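Local coordinates for protein thermostable carboxypeptidase 1 (Pyrococcus furiosus, PDB 1KA2) that removes amino acids one at a time from the C-terminus of peptides with broad specificity, as a cobalt-dependent M32 metallocarboxypeptidase of the HEXXH type, at residues 203-208 with 327-332; 258-263 with 339-344; 213-218 with 321-326. All blocks are in the same frame, centred on the assembly; numbering follows the deposited sequence.

All three contacts lie on one side of the subunit, with centres 11 to 14 Å apart. Contact 2 is the buried one and the nearest to the metal: it ties the start of helix 261-278, which carries the HEXXH motif, to the end of helix 335-342 through aromatic rings, a hydroxyl and an arginine. Contacts 1 and 3 are partly buried and lie away from the annotated sites. Both join the same two parts of the chain, helix 209-223 with the loop before it and helix 313-326 with the loop after it. Contact 3 packs helix on helix with a polar edge, whereas contact 1 is loop against loop, made mainly by one phenylalanine without any hydrogen bond across it.

Contact 1 (203-208 with 327-332); sequences EKEKYE and LPFMSN
L327 and Y207 meet through aliphatic atoms at one end of this contact, where CD2 of the leucine lies 4.3 Å from CB of the tyrosine. L327 is the first residue to leave helical geometry after helix 313-326, and a branched apolar side chain suits its buried place.

F329, in the short 3-10 turn 328-330, carries most of the contact. Its CB points toward 203-208, and with CG between the backbone N and the carbonyl carbon (chi1 58°) the ring lies between E205 and L327. CB of E205 stands over the centre of one ring face in a CH-pi contact, 3.6 Å from the F329 centroid, while CB of L327 covers the opposite face nearer the rim. The flat ring is thus sandwiched between aliphatic carbons. At its edge, CE2 comes within 4.0 Å of CB of Y207. The backbone O of K206 approaches the ring obliquely, a tight 2.9 Å from F329 CE2. The bend of E205 at chi2 (-61°) folds its carboxylate back beside the phenylalanine, with OE1 3.5 Å from CB of F329 and the carboxylate and ring planes 13° apart. A glutamate serves here because its methylene part packs on the ring while OE2 reaches a hydrogen bond with the hydroxyl of Y333.

M330 turns from this interface to pack on Y320 and L323 of helix 313-326 and on V338 of helix 335-342. With L327 touching W211 and M212, it sets the 327-332 loop against these helices and helix 209-223, while Y207, its OH bonded to G257 N, ties 203-208 to the chain before helix 261-278.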
loop_
_atom_site.group_PDB
_atom_site.type_symbol
_atom_site.label_atom_id
_atom_site.label_comp_id
_atom_site.label_asym_id
_atom_site.label_seq_id
_atom_site.Cartn_x
_atom_site.Cartn_y
_atom_site.Cartn_z
ATOM N N GLU A 203 35.164 -7.562 1.120
ATOM C CA GLU A 203 34.432 -6.427 0.566
ATOM C C GLU A 203 34.246 -6.590 -0.936
ATOM O O GLU A 203 33.307 -6.038 -1.514
ATOM C CB GLU A 203 35.183 -5.116 0.798
ATOM C CG GLU A 203 35.435 -4.757 2.238
ATOM C CD GLU A 203 35.874 -3.314 2.387
ATOM O OE1 GLU A 203 36.243 -2.923 3.513
ATOM O OE2 GLU A 203 35.840 -2.568 1.381
ATOM N N LYS A 204 35.141 -7.341 -1.568
ATOM C CA LYS A 204 35.076 -7.533 -3.014
ATOM C C LYS A 204 34.316 -8.778 -3.440
ATOM O O LYS A 204 33.903 -8.903 -4.592
ATOM C CB LYS A 204 36.490 -7.555 -3.597
ATOM C CG LYS A 204 37.219 -6.216 -3.452
ATOM C CD LYS A 204 38.655 -6.265 -3.973
ATOM C CE LYS A 204 39.325 -4.902 -3.815
ATOM N NZ LYS A 204 40.759 -4.922 -4.203
ATOM N N GLU A 205 34.113 -9.696 -2.509
ATOM C CA GLU A 205 33.398 -10.912 -2.835
ATOM C C GLU A 205 31.970 -10.613 -3.305
ATOM O O GLU A 205 31.188 -9.978 -2.597
ATOM C CB GLU A 205 33.383 -11.846 -1.623
ATOM C CG GLU A 205 34.777 -12.289 -1.136
ATOM C CD GLU A 205 35.579 -13.068 -2.182
ATOM O OE1 GLU A 205 35.020 -13.427 -3.236
ATOM O OE2 GLU A 205 36.782 -13.332 -1.944
ATOM N N LYS A 206 31.649 -11.060 -4.515
ATOM C CA LYS A 206 30.324 -10.872 -5.090
ATOM C C LYS A 206 29.397 -12.010 -4.674
ATOM O O LYS A 206 29.852 -13.096 -4.338
ATOM C CB LYS A 206 30.402 -10.849 -6.616
ATOM C CG LYS A 206 31.075 -9.631 -7.213
ATOM C CD LYS A 206 30.996 -9.670 -8.737
ATOM C CE LYS A 206 31.565 -8.401 -9.373
ATOM N NZ LYS A 206 32.969 -8.119 -8.951
ATOM N N TYR A 207 28.094 -11.752 -4.697
ATOM C CA TYR A 207 27.113 -12.773 -4.347
ATOM C C TYR A 207 25.851 -12.573 -5.171
ATOM O O TYR A 207 25.605 -11.481 -5.682
ATOM C CB TYR A 207 26.771 -12.708 -2.856
ATOM C CG TYR A 207 26.075 -11.435 -2.418
ATOM C CD1 TYR A 207 24.722 -11.229 -2.675
ATOM C CD2 TYR A 207 26.783 -10.425 -1.766
ATOM C CE1 TYR A 207 24.091 -10.043 -2.292
ATOM C CE2 TYR A 207 26.167 -9.245 -1.384
ATOM C CZ TYR A 207 24.823 -9.055 -1.651
ATOM O OH TYR A 207 24.226 -7.863 -1.308
ATOM N N GLU A 208 25.062 -13.635 -5.319
ATOM C CA GLU A 208 23.808 -13.539 -6.057
ATOM C C GLU A 208 22.711 -13.239 -5.031
ATOM O O GLU A 208 22.694 -13.824 -3.948
ATOM C CB GLU A 208 23.523 -14.849 -6.799
ATOM C CG GLU A 208 24.590 -15.195 -7.832
ATOM C CD GLU A 208 24.158 -16.296 -8.777
ATOM O OE1 GLU A 208 23.820 -17.404 -8.298
ATOM O OE2 GLU A 208 24.161 -16.051 -10.005
ATOM N N LEU A 327 27.201 -19.029 0.980
ATOM C CA LEU A 327 28.203 -18.282 0.229
ATOM C C LEU A 327 29.423 -19.140 -0.122
ATOM O O LEU A 327 30.206 -19.516 0.757
ATOM C CB LEU A 327 28.625 -17.052 1.032
ATOM C CG LEU A 327 27.470 -16.170 1.533
ATOM C CD1 LEU A 327 28.022 -15.074 2.429
ATOM C CD2 LEU A 327 26.709 -15.567 0.358
ATOM N N PRO A 328 29.597 -19.457 -1.422
ATOM C CA PRO A 328 30.712 -20.274 -1.916
ATOM C C PRO A 328 32.074 -19.711 -1.535
ATOM O O PRO A 328 32.934 -20.435 -1.039
ATOM C CB PRO A 328 30.504 -20.269 -3.429
ATOM C CG PRO A 328 29.019 -20.172 -3.556
ATOM C CD PRO A 328 28.683 -19.114 -2.526
ATOM N N PHE A 329 32.260 -18.415 -1.770
ATOM C CA PHE A 329 33.521 -17.756 -1.462
ATOM C C PHE A 329 33.850 -17.764 0.024
ATOM O O PHE A 329 34.937 -17.341 0.421
ATOM C CB PHE A 329 33.502 -16.321 -1.988
ATOM C CG PHE A 329 32.381 -15.490 -1.440
ATOM C CD1 PHE A 329 32.431 -14.996 -0.142
ATOM C CD2 PHE A 329 31.281 -15.192 -2.233
ATOM C CE1 PHE A 329 31.401 -14.215 0.355
ATOM C CE2 PHE A 329 30.247 -14.414 -1.747
ATOM C CZ PHE A 329 30.308 -13.922 -0.450
ATOM N N MET A 330 32.918 -18.236 0.852
ATOM C CA MET A 330 33.176 -18.298 2.285
ATOM C C MET A 330 34.085 -19.462 2.648
ATOM O O MET A 330 34.605 -19.511 3.762
ATOM C CB MET A 330 31.876 -18.405 3.094
ATOM C CG MET A 330 31.332 -17.064 3.558
ATOM S SD MET A 330 32.543 -16.073 4.439
ATOM C CE MET A 330 32.465 -16.878 6.035
ATOM N N SER A 331 34.283 -20.398 1.722
ATOM C CA SER A 331 35.153 -21.539 2.014
ATOM C C SER A 331 36.633 -21.149 2.051
ATOM O O SER A 331 37.515 -22.000 2.092
ATOM C CB SER A 331 34.912 -22.688 1.010
ATOM O OG SER A 331 34.785 -22.237 -0.332
ATOM N N ASN A 332 36.894 -19.848 2.045
ATOM C CA ASN A 332 38.254 -19.343 2.074
ATOM C C ASN A 332 38.469 -18.426 3.271
ATOM O O ASN A 332 39.557 -17.877 3.443
ATOM C CB ASN A 332 38.555 -18.569 0.786
ATOM C CG ASN A 332 38.582 -19.456 -0.432
ATOM O OD1 ASN A 332 39.430 -20.342 -0.542
ATOM N ND2 ASN A 332 37.656 -19.229 -1.359
#

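Contact 2 (258-263 with 339-344); sequences YDFRRT and YLYFNI
The N-terminal end of helix 261-278, the helix that bears the HEXXH metal-binding motif, packs here against the last turn of helix 335-342, with Y341 reaching across to D259, F260 and R261. Its CG is anti to the backbone N, and the ring extends until OH accepts a bond from R261 N (3.1 Å, 160° at the hydrogen). The same hydroxyl donates to OD1 of D259 at a modelled 2.4 Å, although the position of OD1 is less certain. The edge of the Y341 ring points at the face of F260 in a T-shaped pair, centroids 5.4 Å apart and planes at 64°. F260 CE1 also meets F342 CE1 at 4.0 Å. Over one face of Y341 runs the R261 side chain, whose NE stands above the ring rim; bent at chi3 (-51°), the arginine brings NH2 to within 2.9 Å of Y341 O. NH2 also donates to a water that in turn donates to I344 O.

Tyrosine suits this buried place: its ring packs against F260 and R261, while its hydroxyl accepts from R261 N and, if OD1 is placed correctly, donates to D259. R262, whose NE makes a weak salt-bridge hydrogen bond to D259 OD2 and whose NH2 pairs with E353, probably helps stabilise the aspartate's negative charge.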
loop_
_atom_site.group_PDB
_atom_site.type_symbol
_atom_site.label_atom_id
_atom_site.label_comp_id
_atom_site.label_asym_id
_atom_site.label_seq_id
_atom_site.Cartn_x
_atom_site.Cartn_y
_atom_site.Cartn_z
ATOM N N TYR A 258 27.458 -7.178 -3.679
ATOM C CA TYR A 258 28.819 -7.402 -3.188
ATOM C C TYR A 258 28.937 -6.762 -1.799
ATOM O O TYR A 258 28.068 -5.990 -1.406
ATOM C CB TYR A 258 29.841 -6.793 -4.160
ATOM C CG TYR A 258 29.792 -5.279 -4.252
ATOM C CD1 TYR A 258 30.611 -4.486 -3.450
ATOM C CD2 TYR A 258 28.903 -4.638 -5.119
ATOM C CE1 TYR A 258 30.549 -3.087 -3.510
ATOM C CE2 TYR A 258 28.829 -3.246 -5.183
ATOM C CZ TYR A 258 29.656 -2.475 -4.376
ATOM O OH TYR A 258 29.589 -1.089 -4.433
ATOM N N ASP A 259 29.997 -7.093 -1.062
ATOM C CA ASP A 259 30.210 -6.550 0.285
ATOM C C ASP A 259 29.003 -6.949 1.138
ATOM O O ASP A 259 28.289 -6.090 1.641
ATOM C CB ASP A 259 30.319 -5.023 0.218
ATOM C CG ASP A 259 31.069 -4.433 1.397
ATOM O OD1 ASP A 259 31.246 -5.130 2.411
ATOM O OD2 ASP A 259 31.479 -3.261 1.315
ATOM N N PHE A 260 28.796 -8.252 1.313
ATOM C CA PHE A 260 27.638 -8.759 2.052
ATOM C C PHE A 260 27.371 -8.214 3.449
ATOM O O PHE A 260 26.264 -8.377 3.976
ATOM C CB PHE A 260 27.650 -10.302 2.074
ATOM C CG PHE A 260 28.529 -10.918 3.140
ATOM C CD1 PHE A 260 28.091 -11.019 4.460
ATOM C CD2 PHE A 260 29.762 -11.472 2.804
ATOM C CE1 PHE A 260 28.861 -11.668 5.422
ATOM C CE2 PHE A 260 30.542 -12.125 3.765
ATOM C CZ PHE A 260 30.088 -12.223 5.075
ATOM N N ARG A 261 28.360 -7.558 4.045
ATOM C CA ARG A 261 28.194 -6.987 5.378
ATOM C C ARG A 261 27.066 -5.953 5.355
ATOM O O ARG A 261 26.300 -5.821 6.309
ATOM C CB ARG A 261 29.497 -6.304 5.819
ATOM C CG ARG A 261 29.830 -5.059 4.990
ATOM C CD ARG A 261 31.267 -4.590 5.147
ATOM N NE ARG A 261 31.652 -4.448 6.545
ATOM C CZ ARG A 261 32.103 -3.320 7.087
ATOM N NH1 ARG A 261 32.223 -2.224 6.339
ATOM N NH2 ARG A 261 32.440 -3.295 8.376
ATOM N N ARG A 262 26.980 -5.218 4.254
ATOM C CA ARG A 262 25.986 -4.164 4.103
ATOM C C ARG A 262 24.535 -4.590 4.305
ATOM O O ARG A 262 23.829 -4.043 5.147
ATOM C CB ARG A 262 26.103 -3.519 2.722
ATOM C CG ARG A 262 27.386 -2.777 2.456
ATOM C CD ARG A 262 27.461 -2.454 0.969
ATOM N NE ARG A 262 28.725 -1.833 0.588
ATOM C CZ ARG A 262 29.037 -0.568 0.833
ATOM N NH1 ARG A 262 28.166 0.214 1.461
ATOM N NH2 ARG A 262 30.217 -0.091 0.450
ATOM N N THR A 263 24.089 -5.556 3.516
ATOM C CA THR A 263 22.715 -5.995 3.616
ATOM C C THR A 263 22.426 -6.617 4.971
ATOM O O THR A 263 21.339 -6.443 5.517
ATOM C CB THR A 263 22.357 -6.987 2.478
ATOM O OG1 THR A 263 20.950 -7.246 2.515
ATOM C CG2 THR A 263 23.126 -8.303 2.624
ATOM N N TYR A 339 34.851 -11.462 11.508
ATOM C CA TYR A 339 34.864 -10.492 12.590
ATOM C C TYR A 339 35.597 -9.217 12.172
ATOM O O TYR A 339 35.012 -8.137 12.195
ATOM C CB TYR A 339 35.535 -11.051 13.844
ATOM C CG TYR A 339 35.493 -10.058 14.977
ATOM C CD1 TYR A 339 34.321 -9.852 15.701
ATOM C CD2 TYR A 339 36.597 -9.255 15.270
ATOM C CE1 TYR A 339 34.246 -8.868 16.690
ATOM C CE2 TYR A 339 36.532 -8.265 16.252
ATOM C CZ TYR A 339 35.357 -8.076 16.958
ATOM O OH TYR A 339 35.284 -7.092 17.922
ATOM N N LEU A 340 36.872 -9.338 11.799
ATOM C CA LEU A 340 37.663 -8.174 11.392
ATOM C C LEU A 340 36.955 -7.389 10.282
ATOM O O LEU A 340 36.982 -6.161 10.251
ATOM C CB LEU A 340 39.061 -8.617 10.926
ATOM C CG LEU A 340 39.961 -9.286 11.984
ATOM C CD1 LEU A 340 41.231 -9.810 11.324
ATOM C CD2 LEU A 340 40.310 -8.290 13.096
ATOM N N TYR A 341 36.316 -8.118 9.376
ATOM C CA TYR A 341 35.577 -7.530 8.267
ATOM C C TYR A 341 34.451 -6.644 8.815
ATOM O O TYR A 341 34.323 -5.481 8.427
ATOM C CB TYR A 341 35.027 -8.673 7.406
ATOM C CG TYR A 341 34.043 -8.298 6.330
ATOM C CD1 TYR A 341 34.288 -7.232 5.462
ATOM C CD2 TYR A 341 32.885 -9.053 6.142
ATOM C CE1 TYR A 341 33.402 -6.928 4.434
ATOM C CE2 TYR A 341 31.991 -8.762 5.120
ATOM C CZ TYR A 341 32.254 -7.699 4.266
ATOM O OH TYR A 341 31.372 -7.427 3.243
ATOM N N PHE A 342 33.665 -7.188 9.743
ATOM C CA PHE A 342 32.548 -6.459 10.350
ATOM C C PHE A 342 32.968 -5.275 11.219
ATOM O O PHE A 342 32.134 -4.451 11.584
ATOM C CB PHE A 342 31.715 -7.405 11.226
ATOM C CG PHE A 342 30.656 -8.177 10.482
ATOM C CD1 PHE A 342 30.807 -8.494 9.138
ATOM C CD2 PHE A 342 29.520 -8.629 11.151
ATOM C CE1 PHE A 342 29.848 -9.247 8.476
ATOM C CE2 PHE A 342 28.556 -9.384 10.497
ATOM C CZ PHE A 342 28.722 -9.693 9.156
ATOM N N ASN A 343 34.250 -5.187 11.554
ATOM C CA ASN A 343 34.719 -4.119 12.427
ATOM C C ASN A 343 35.841 -3.265 11.881
ATOM O O ASN A 343 36.529 -2.589 12.637
ATOM C CB ASN A 343 35.147 -4.714 13.762
ATOM C CG ASN A 343 33.973 -5.182 14.588
ATOM O OD1 ASN A 343 33.496 -4.464 15.453
ATOM N ND2 ASN A 343 33.489 -6.387 14.312
ATOM N N ILE A 344 36.033 -3.293 10.572
ATOM C CA ILE A 344 37.072 -2.487 9.966
ATOM C C ILE A 344 36.940 -1.044 10.447
ATOM O O ILE A 344 35.855 -0.593 10.833
ATOM C CB ILE A 344 36.969 -2.548 8.433
ATOM C CG1 ILE A 344 37.506 -3.894 7.949
ATOM C CG2 ILE A 344 37.730 -1.396 7.800
ATOM C CD1 ILE A 344 37.513 -4.047 6.458
HETATM O O HOH W 1 33.469 -1.310 10.174
#

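Contact 3 (213-218 with 321-326); sequences ERVNLW and PVLKEN
V322 meets V215 and W218 at the apolar centre of this contact. Its CG1, anti to the backbone N, touches CG2 of V215 at 3.8 Å, and this torsion leaves the other methyl, CG2, over the middle of the six-membered ring of W218 in a CH-pi contact. One compact, branched residue therefore fills two sites at once, and the broad indole offers a flat surface to a methyl group. V215 divides its methyls in the same way: its CG1 lies 4.0 Å from CD2 of L323, and its CG2 also comes near CB of N326.

These side chains fill the space between helices 209-223 and 313-326, whose segments 213-218 and 321-326 run nearly antiparallel, at 155°, with their axes 9.7 Å apart at closest approach. V215 and L323 also touch I264 of helix 261-278, so a third helix borders the pair, and L323 packs on F260 as well.

Hydrogen bonding belongs to the more exposed flank. R214 NE donates to OD1 of N326 at 2.7 Å, with an angle of 138° at the hydrogen; OD1 lies close to the guanidinium plane. At the other end of the amide, ND2 of N326 donates to V322 O one turn back, at 3.2 Å and a straighter 164°. With one bond at each end, the amide is held against rotation, and V322 O accepts from both the backbone N and ND2 of N326.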
loop_
_atom_site.group_PDB
_atom_site.type_symbol
_atom_site.label_atom_id
_atom_site.label_comp_id
_atom_site.label_asym_id
_atom_site.label_seq_id
_atom_site.Cartn_x
_atom_site.Cartn_y
_atom_site.Cartn_z
ATOM N N GLU A 213 19.605 -13.280 0.688
ATOM C CA GLU A 213 18.250 -13.181 1.205
ATOM C C GLU A 213 17.959 -14.409 2.067
ATOM O O GLU A 213 17.108 -14.368 2.955
ATOM C CB GLU A 213 17.210 -12.974 0.074
ATOM C CG GLU A 213 16.983 -14.093 -0.911
ATOM C CD GLU A 213 16.080 -13.651 -2.060
ATOM O OE1 GLU A 213 15.612 -14.508 -2.834
ATOM O OE2 GLU A 213 15.844 -12.438 -2.199
ATOM N N ARG A 214 18.698 -15.490 1.827
ATOM C CA ARG A 214 18.544 -16.699 2.627
ATOM C C ARG A 214 19.203 -16.433 3.987
ATOM O O ARG A 214 18.707 -16.864 5.030
ATOM C CB ARG A 214 19.219 -17.904 1.947
ATOM C CG ARG A 214 18.435 -18.511 0.778
ATOM C CD ARG A 214 18.902 -19.938 0.461
ATOM N NE ARG A 214 19.988 -20.009 -0.515
ATOM C CZ ARG A 214 19.824 -19.853 -1.826
ATOM N NH1 ARG A 214 18.618 -19.617 -2.321
ATOM N NH2 ARG A 214 20.863 -19.942 -2.645
ATOM N N VAL A 215 20.324 -15.715 3.970
ATOM C CA VAL A 215 21.030 -15.390 5.205
ATOM C C VAL A 215 20.226 -14.375 6.022
ATOM O O VAL A 215 20.019 -14.568 7.221
ATOM C CB VAL A 215 22.449 -14.838 4.909
ATOM C CG1 VAL A 215 23.058 -14.256 6.163
ATOM C CG2 VAL A 215 23.350 -15.966 4.396
ATOM N N ASN A 216 19.774 -13.295 5.384
ATOM C CA ASN A 216 18.979 -12.300 6.102
ATOM C C ASN A 216 17.726 -12.943 6.710
ATOM O O ASN A 216 17.414 -12.709 7.878
ATOM C CB ASN A 216 18.566 -11.132 5.186
ATOM C CG ASN A 216 19.717 -10.165 4.905
ATOM O OD1 ASN A 216 20.643 -10.037 5.713
ATOM N ND2 ASN A 216 19.655 -9.471 3.766
ATOM N N LEU A 217 17.018 -13.750 5.921
ATOM C CA LEU A 217 15.804 -14.421 6.396
ATOM C C LEU A 217 16.097 -15.248 7.660
ATOM O O LEU A 217 15.350 -15.199 8.641
ATOM C CB LEU A 217 15.250 -15.357 5.314
ATOM C CG LEU A 217 13.737 -15.638 5.282
ATOM C CD1 LEU A 217 13.494 -17.043 4.694
ATOM C CD2 LEU A 217 13.134 -15.542 6.678
ATOM N N TRP A 218 17.191 -16.005 7.618
ATOM C CA TRP A 218 17.592 -16.852 8.734
ATOM C C TRP A 218 17.872 -16.022 9.981
ATOM O O TRP A 218 17.499 -16.408 11.091
ATOM C CB TRP A 218 18.851 -17.636 8.371
ATOM C CG TRP A 218 19.265 -18.660 9.396
ATOM C CD1 TRP A 218 18.852 -19.964 9.465
ATOM C CD2 TRP A 218 20.216 -18.485 10.455
ATOM N NE1 TRP A 218 19.492 -20.611 10.493
ATOM C CE2 TRP A 218 20.337 -19.731 11.117
ATOM C CE3 TRP A 218 20.980 -17.401 10.907
ATOM C CZ2 TRP A 218 21.194 -19.924 12.209
ATOM C CZ3 TRP A 218 21.833 -17.590 11.994
ATOM C CH2 TRP A 218 21.933 -18.846 12.632
ATOM N N PRO A 321 28.092 -20.303 10.378
ATOM C CA PRO A 321 27.701 -21.494 9.616
ATOM C C PRO A 321 26.741 -21.208 8.460
ATOM O O PRO A 321 26.834 -21.828 7.397
ATOM C CB PRO A 321 27.109 -22.420 10.686
ATOM C CG PRO A 321 26.707 -21.487 11.796
ATOM C CD PRO A 321 27.810 -20.471 11.813
ATOM N N VAL A 322 25.836 -20.258 8.669
ATOM C CA VAL A 322 24.864 -19.887 7.650
ATOM C C VAL A 322 25.545 -19.222 6.463
ATOM O O VAL A 322 25.137 -19.407 5.313
ATOM C CB VAL A 322 23.812 -18.934 8.224
ATOM C CG1 VAL A 322 22.821 -18.537 7.142
ATOM C CG2 VAL A 322 23.098 -19.614 9.380
ATOM N N LEU A 323 26.579 -18.439 6.751
ATOM C CA LEU A 323 27.334 -17.763 5.706
ATOM C C LEU A 323 28.029 -18.816 4.833
ATOM O O LEU A 323 28.063 -18.704 3.609
ATOM C CB LEU A 323 28.382 -16.827 6.330
ATOM C CG LEU A 323 27.912 -15.578 7.084
ATOM C CD1 LEU A 323 29.134 -14.776 7.540
ATOM C CD2 LEU A 323 27.031 -14.718 6.185
ATOM N N LYS A 324 28.583 -19.837 5.484
ATOM C CA LYS A 324 29.279 -20.919 4.792
ATOM C C LYS A 324 28.332 -21.726 3.902
ATOM O O LYS A 324 28.684 -22.089 2.781
ATOM C CB LYS A 324 29.942 -21.859 5.810
ATOM C CG LYS A 324 31.104 -21.245 6.594
ATOM C CD LYS A 324 32.351 -21.090 5.730
ATOM C CE LYS A 324 32.956 -22.437 5.357
ATOM N NZ LYS A 324 33.405 -23.195 6.562
ATOM N N GLU A 325 27.135 -22.006 4.408
ATOM C CA GLU A 325 26.141 -22.772 3.655
ATOM C C GLU A 325 25.693 -22.094 2.365
ATOM O O GLU A 325 25.549 -22.742 1.333
ATOM C CB GLU A 325 24.896 -23.023 4.514
ATOM C CG GLU A 325 25.042 -24.091 5.582
ATOM C CD GLU A 325 23.798 -24.211 6.450
ATOM O OE1 GLU A 325 22.683 -24.355 5.888
ATOM O OE2 GLU A 325 23.939 -24.162 7.694
ATOM N N ASN A 326 25.484 -20.783 2.433
ATOM C CA ASN A 326 24.992 -20.023 1.293
ATOM C C ASN A 326 26.001 -19.252 0.453
ATOM O O ASN A 326 25.691 -18.856 -0.671
ATOM C CB ASN A 326 23.907 -19.064 1.781
ATOM C CG ASN A 326 22.661 -19.790 2.250
ATOM O OD1 ASN A 326 21.817 -20.178 1.442
ATOM N ND2 ASN A 326 22.545 -19.989 3.561
#